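PDB 4UB9: molinate hydrolase from Gulosibacter molinativorax, which hydrolyses the thiocarbamate herbicide molinate and is a zinc-binding member of the amidohydrolase family. Local coordinates for residues A[33-38]-A[58-63]; A[37-42]-A[79-84]. One frame throughout, in Å; residues are numbered along the deposited sequence.

Overall arrangement
Contacts 1 and 2 lie on the two flanks of strand 36-39 and share Ala37 and Ile38. In contact 1 the strand pairs antiparallel with strand 55-60; in contact 2 it pairs parallel with strand 81-83. The three strands, with 63-69, make one mixed sheet. The contact centres are 11 Å apart. Side chains join them directly: Ile36 CD1 is 3.8 Å from Ile82 CD1, and Phe58 CE1 is 4.1 Å from Ile79 CG2. Both contacts lie far out on the same side of the chain, with centres 26 and 29 Å from the chain centre. Both are away from the zinc site of His282 and His302.

Contact 1. Residues A[33-38]-A[58-63]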
loop_
_atom_site.group_PDB
_atom_site.type_symbol
_atom_site.label_atom_id
_atom_site.label_comp_id
_atom_site.label_asym_id
_atom_site.label_seq_id
_atom_site.Cartn_x
_atom_site.Cartn_y
_atom_site.Cartn_z
ATOM N N GLY A 33 -37.639 29.559 24.168
ATOM C CA GLY A 33 -38.795 28.808 24.597
ATOM C C GLY A 33 -40.007 29.626 24.188
ATOM O O GLY A 33 -40.060 30.836 24.417
ATOM N N GLU A 34 -40.995 28.946 23.619
ATOM C CA GLU A 34 -42.226 29.593 23.166
ATOM C C GLU A 34 -43.512 28.853 23.523
ATOM O O GLU A 34 -43.488 27.781 24.147
ATOM C CB GLU A 34 -42.135 29.814 21.688
ATOM C CG GLU A 34 -41.333 31.058 21.393
ATOM C CD GLU A 34 -41.154 31.278 19.930
ATOM O OE1 GLU A 34 -41.854 30.615 19.136
ATOM O OE2 GLU A 34 -40.285 32.097 19.582
ATOM N N THR A 35 -44.621 29.462 23.125
ATOM C CA THR A 35 -45.944 29.009 23.506
ATOM C C THR A 35 -46.730 28.550 22.290
ATOM O O THR A 35 -46.735 29.175 21.252
ATOM C CB THR A 35 -46.679 30.112 24.230
ATOM O OG1 THR A 35 -45.941 30.432 25.407
ATOM C CG2 THR A 35 -48.093 29.676 24.641
ATOM N N ILE A 36 -47.370 27.406 22.423
ATOM C CA ILE A 36 -48.047 26.765 21.295
ATOM C C ILE A 36 -48.980 25.666 21.807
ATOM O O ILE A 36 -48.801 25.125 22.909
ATOM C CB ILE A 36 -47.034 26.182 20.270
ATOM C CG1 ILE A 36 -47.689 25.884 18.908
ATOM C CG2 ILE A 36 -46.393 24.897 20.792
ATOM C CD1 ILE A 36 -46.719 25.757 17.743
ATOM N N ALA A 37 -49.971 25.325 20.989
ATOM C CA ALA A 37 -50.862 24.209 21.295
ATOM C C ALA A 37 -51.013 23.340 20.099
ATOM O O ALA A 37 -51.194 23.803 18.975
ATOM C CB ALA A 37 -52.218 24.709 21.730
ATOM N N ILE A 38 -50.978 22.054 20.360
ATOM C CA ILE A 38 -51.075 21.017 19.309
ATOM C C ILE A 38 -52.422 20.381 19.582
ATOM O O ILE A 38 -52.604 19.755 20.626
ATOM C CB ILE A 38 -49.964 19.927 19.407
ATOM C CG1 ILE A 38 -48.608 20.493 19.901
ATOM C CG2 ILE A 38 -49.818 19.184 18.098
ATOM C CD1 ILE A 38 -47.995 21.549 19.026
ATOM N N PHE A 58 -50.394 21.262 25.376
ATOM C CA PHE A 58 -50.252 22.689 25.534
ATOM C C PHE A 58 -48.895 23.006 26.111
ATOM O O PHE A 58 -48.518 22.521 27.191
ATOM C CB PHE A 58 -51.353 23.288 26.426
ATOM C CG PHE A 58 -51.373 24.790 26.436
ATOM C CD1 PHE A 58 -51.915 25.484 25.381
ATOM C CD2 PHE A 58 -50.896 25.510 27.528
ATOM C CE1 PHE A 58 -51.947 26.870 25.376
ATOM C CE2 PHE A 58 -50.938 26.902 27.539
ATOM C CZ PHE A 58 -51.457 27.583 26.450
ATOM N N ILE A 59 -48.201 23.878 25.400
ATOM C CA ILE A 59 -46.846 24.281 25.769
ATOM C C ILE A 59 -46.800 25.767 25.976
ATOM O O ILE A 59 -47.285 26.532 25.160
ATOM C CB ILE A 59 -45.805 23.896 24.689
ATOM C CG1 ILE A 59 -45.788 22.378 24.489
ATOM C CG2 ILE A 59 -44.423 24.401 25.054
ATOM C CD1 ILE A 59 -45.461 21.967 23.058
ATOM N N GLU A 60 -46.134 26.146 27.046
ATOM C CA GLU A 60 -46.026 27.518 27.463
ATOM C C GLU A 60 -44.575 27.828 27.868
ATOM O O GLU A 60 -44.019 27.198 28.752
ATOM C CB GLU A 60 -46.947 27.707 28.650
ATOM C CG GLU A 60 -47.403 29.120 28.876
ATOM C CD GLU A 60 -48.334 29.224 30.083
ATOM O OE1 GLU A 60 -48.164 30.147 30.913
ATOM O OE2 GLU A 60 -49.226 28.358 30.209
ATOM N N ASP A 61 -43.975 28.802 27.199
ATOM C CA ASP A 61 -42.590 29.193 27.457
ATOM C C ASP A 61 -41.602 28.018 27.441
ATOM O O ASP A 61 -40.759 27.873 28.327
ATOM C CB ASP A 61 -42.504 29.956 28.781
ATOM C CG ASP A 61 -43.147 31.337 28.692
ATOM O OD1 ASP A 61 -43.691 31.675 27.629
ATOM O OD2 ASP A 61 -43.106 32.088 29.672
ATOM N N GLY A 62 -41.755 27.169 26.433
ATOM C CA GLY A 62 -40.853 26.037 26.231
ATOM C C GLY A 62 -41.187 24.757 26.972
ATOM O O GLY A 62 -40.731 23.705 26.599
ATOM N N ARG A 63 -42.032 24.850 27.993
ATOM C CA ARG A 63 -42.409 23.702 28.832
ATOM C C ARG A 63 -43.859 23.256 28.648
ATOM O O ARG A 63 -44.779 24.087 28.540
ATOM C CB ARG A 63 -42.182 24.009 30.309
ATOM C CG ARG A 63 -40.945 23.351 30.913
ATOM C CD ARG A 63 -39.683 24.181 30.696
ATOM N NE ARG A 63 -38.391 23.658 31.202
ATOM C CZ ARG A 63 -38.071 22.393 31.517
ATOM N NH1 ARG A 63 -38.924 21.375 31.450
ATOM N NH2 ARG A 63 -36.847 22.130 31.923
#
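Phe58 sets the edge of its ring against Ala37. The methyl CB of Ala37 lies near the ring plane, 3.7 Å from Phe58 CD1. Thr35 CG2 and Ile36 O approach the ring obliquely, and Glu60 OE2, from the same strand, lies in plane at the ring edge. CG of Phe58 is anti to the backbone N (chi1 -171°), beside the carbonyl carbon, and the ring runs towards Thr35 and Glu60. Lys66 and Ile79 also touch this side chain.

The strand pairing itself is antiparallel. Ile36 and Ile59 form a hydrogen-bonded pair, with Ile36 N to Ile59 O at 2.9 Å and Ile59 N to Ile36 O at 2.8 Å. Ile59 O also receives a CA-H...O contact from Thr35 CA at 3.3 Å. On the sheet face of this pair the two isoleucine side chains run alongside each other. Ile36 CG2 meets Ile59 CD1 at 3.8 Å, and Val447 of a second sheet packs on Ile59.

At Thr35, next to the Ile36-Ile59 pair, a side-chain bond takes over. Thr35 OG1 sits beside its own backbone N and takes the N-H of Asp61 at 3.1 Å, nearly straight at 165°. Next to it, Gly62 N reaches Glu34 O at 2.9 Å, from a position tilted 33° off the carbonyl plane. These two bonds hold consecutive amides of the turn against segment 33-38.

The turn is type I', from Glu60 to Arg63, and it closes the beta hairpin of strands 55-60 and 63-69 with a two-residue loop, Asp61-Gly62. The sheet probably belongs to the small beta domain that accompanies the TIM barrel in many amidohydrolases.

Contact 2. Residues A[37-42]-A[79-84]; sequences AIVGGT and IRQIDA
Ala37 and Val39 share a ladder of backbone bonds with Arg80, Ile82 and Ala84, which joins strand 37-39 to its parallel neighbour, strand 81-83. Ala37 N gives to Arg80 O at 3.0 Å, and Ile82 N returns to Ala37 O at 2.8 Å. Val39 N gives to Ile82 O at 2.8 Å, nearly straight at 171°. Ala84 N closes the ladder on Val39 O at 2.7 Å. The methyl CB of Ala84 also presses on that carbonyl, 3.1 Å from Val39 O.

Gly40 and Gly41 both face Thr55 and form a G1 beta bulge, with Gly40 at positive phi. Here the chain bends and passes from the four-stranded sheet, in which 81-83 is an outermost strand within this chain, to a second sheet, beside strand 88-95.

The apolar side-chain contacts lie on the face of Ile38 and Ile82. These two extend in step from neighbouring strands, with Ile38 CD1 3.9 Å from Ile82 CD1. Ile38 CG2, anti to its own amide nitrogen, faces the methyl of Ala84. Ile89 packs on both Ile38 and Ala84, and His466 and Val468 pack on Ile82. On the other face Val39 meets oxygens: Val39 CG2 rests 3.6 Å from Ile82 O. The extended Gln81 slants across Val39, bringing Gln81 OE1 to 4.0 Å from Val39 CG1.

The charged ends find partners elsewhere. Arg80 NH2 makes a salt bridge to Glu473, and Asp83 OD1 accepts a hydrogen bond from Gln85 N.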
loop_
_atom_site.group_PDB
_atom_site.type_symbol
_atom_site.label_atom_id
_atom_site.label_comp_id
_atom_site.label_asym_id
_atom_site.label_seq_id
_atom_site.Cartn_x
_atom_site.Cartn_y
_atom_site.Cartn_z
ATOM N N ALA A 37 -49.971 25.325 20.989
ATOM C CA ALA A 37 -50.862 24.209 21.295
ATOM C C ALA A 37 -51.013 23.340 20.099
ATOM O O ALA A 37 -51.194 23.803 18.975
ATOM C CB ALA A 37 -52.218 24.709 21.730
ATOM N N ILE A 38 -50.978 22.054 20.360
ATOM C CA ILE A 38 -51.075 21.017 19.309
ATOM C C ILE A 38 -52.422 20.381 19.582
ATOM O O ILE A 38 -52.604 19.755 20.626
ATOM C CB ILE A 38 -49.964 19.927 19.407
ATOM C CG1 ILE A 38 -48.608 20.493 19.901
ATOM C CG2 ILE A 38 -49.818 19.184 18.098
ATOM C CD1 ILE A 38 -47.995 21.549 19.026
ATOM N N VAL A 39 -53.367 20.556 18.679
ATOM C CA VAL A 39 -54.762 20.209 19.015
ATOM C C VAL A 39 -55.366 19.042 18.220
ATOM O O VAL A 39 -55.295 18.967 16.986
ATOM C CB VAL A 39 -55.730 21.432 18.984
ATOM C CG1 VAL A 39 -55.083 22.644 19.616
ATOM C CG2 VAL A 39 -56.198 21.751 17.567
ATOM N N GLY A 40 -55.968 18.132 18.978
ATOM C CA GLY A 40 -56.967 17.218 18.445
ATOM C C GLY A 40 -56.392 16.071 17.665
ATOM O O GLY A 40 -57.001 15.571 16.713
ATOM N N GLY A 41 -55.229 15.604 18.104
ATOM C CA GLY A 41 -54.594 14.440 17.463
ATOM C C GLY A 41 -54.509 13.235 18.377
ATOM O O GLY A 41 -54.770 13.327 19.571
ATOM N N THR A 42 -54.213 12.089 17.777
ATOM C CA THR A 42 -53.921 10.871 18.525
ATOM C C THR A 42 -52.522 10.976 19.181
ATOM O O THR A 42 -51.510 11.056 18.496
ATOM C CB THR A 42 -54.017 9.636 17.620
ATOM O OG1 THR A 42 -55.314 9.609 17.014
ATOM C CG2 THR A 42 -53.829 8.352 18.436
ATOM N N ILE A 79 -53.427 32.401 20.627
ATOM C CA ILE A 79 -52.351 31.432 20.854
ATOM C C ILE A 79 -52.064 30.603 19.604
ATOM O O ILE A 79 -52.970 30.102 18.952
ATOM C CB ILE A 79 -52.676 30.483 22.033
ATOM C CG1 ILE A 79 -52.653 31.241 23.374
ATOM C CG2 ILE A 79 -51.704 29.311 22.070
ATOM C CD1 ILE A 79 -51.384 32.041 23.648
ATOM N N ARG A 80 -50.785 30.494 19.270
ATOM C CA ARG A 80 -50.339 29.746 18.091
ATOM C C ARG A 80 -50.781 28.302 18.211
ATOM O O ARG A 80 -50.642 27.693 19.271
ATOM C CB ARG A 80 -48.814 29.829 17.917
ATOM C CG ARG A 80 -48.359 30.880 16.917
ATOM C CD ARG A 80 -48.650 30.428 15.488
ATOM N NE ARG A 80 -47.787 29.315 15.064
ATOM C CZ ARG A 80 -46.536 29.444 14.629
ATOM N NH1 ARG A 80 -45.970 30.645 14.558
ATOM N NH2 ARG A 80 -45.840 28.367 14.270
ATOM N N GLN A 81 -51.295 27.739 17.128
ATOM C CA GLN A 81 -51.834 26.380 17.184
ATOM C C GLN A 81 -51.481 25.546 16.014
ATOM O O GLN A 81 -51.337 26.031 14.902
ATOM C CB GLN A 81 -53.357 26.396 17.189
ATOM C CG GLN A 81 -53.983 27.223 18.271
ATOM C CD GLN A 81 -55.496 27.049 18.312
ATOM O OE1 GLN A 81 -56.045 26.088 17.760
ATOM N NE2 GLN A 81 -56.169 27.984 18.984
ATOM N N ILE A 82 -51.478 24.254 16.238
ATOM C CA ILE A 82 -51.326 23.328 15.144
ATOM C C ILE A 82 -52.526 22.424 15.172
ATOM O O ILE A 82 -52.860 21.827 16.201
ATOM C CB ILE A 82 -50.015 22.521 15.241
ATOM C CG1 ILE A 82 -48.824 23.437 14.926
ATOM C CG2 ILE A 82 -50.011 21.337 14.283
ATOM C CD1 ILE A 82 -47.472 22.867 15.349
ATOM N N ASP A 83 -53.113 22.258 14.007
ATOM C CA ASP A 83 -54.242 21.396 13.878
ATOM C C ASP A 83 -53.792 19.959 13.631
ATOM O O ASP A 83 -53.420 19.589 12.519
ATOM C CB ASP A 83 -55.149 21.869 12.740
ATOM C CG ASP A 83 -56.370 20.973 12.553
ATOM O OD1 ASP A 83 -56.752 20.241 13.501
ATOM O OD2 ASP A 83 -56.955 21.013 11.454
ATOM N N ALA A 84 -53.958 19.131 14.641
ATOM C CA ALA A 84 -53.558 17.745 14.564
ATOM C C ALA A 84 -54.670 16.753 14.211
ATOM O O ALA A 84 -54.473 15.561 14.290
ATOM C CB ALA A 84 -52.852 17.342 15.847
#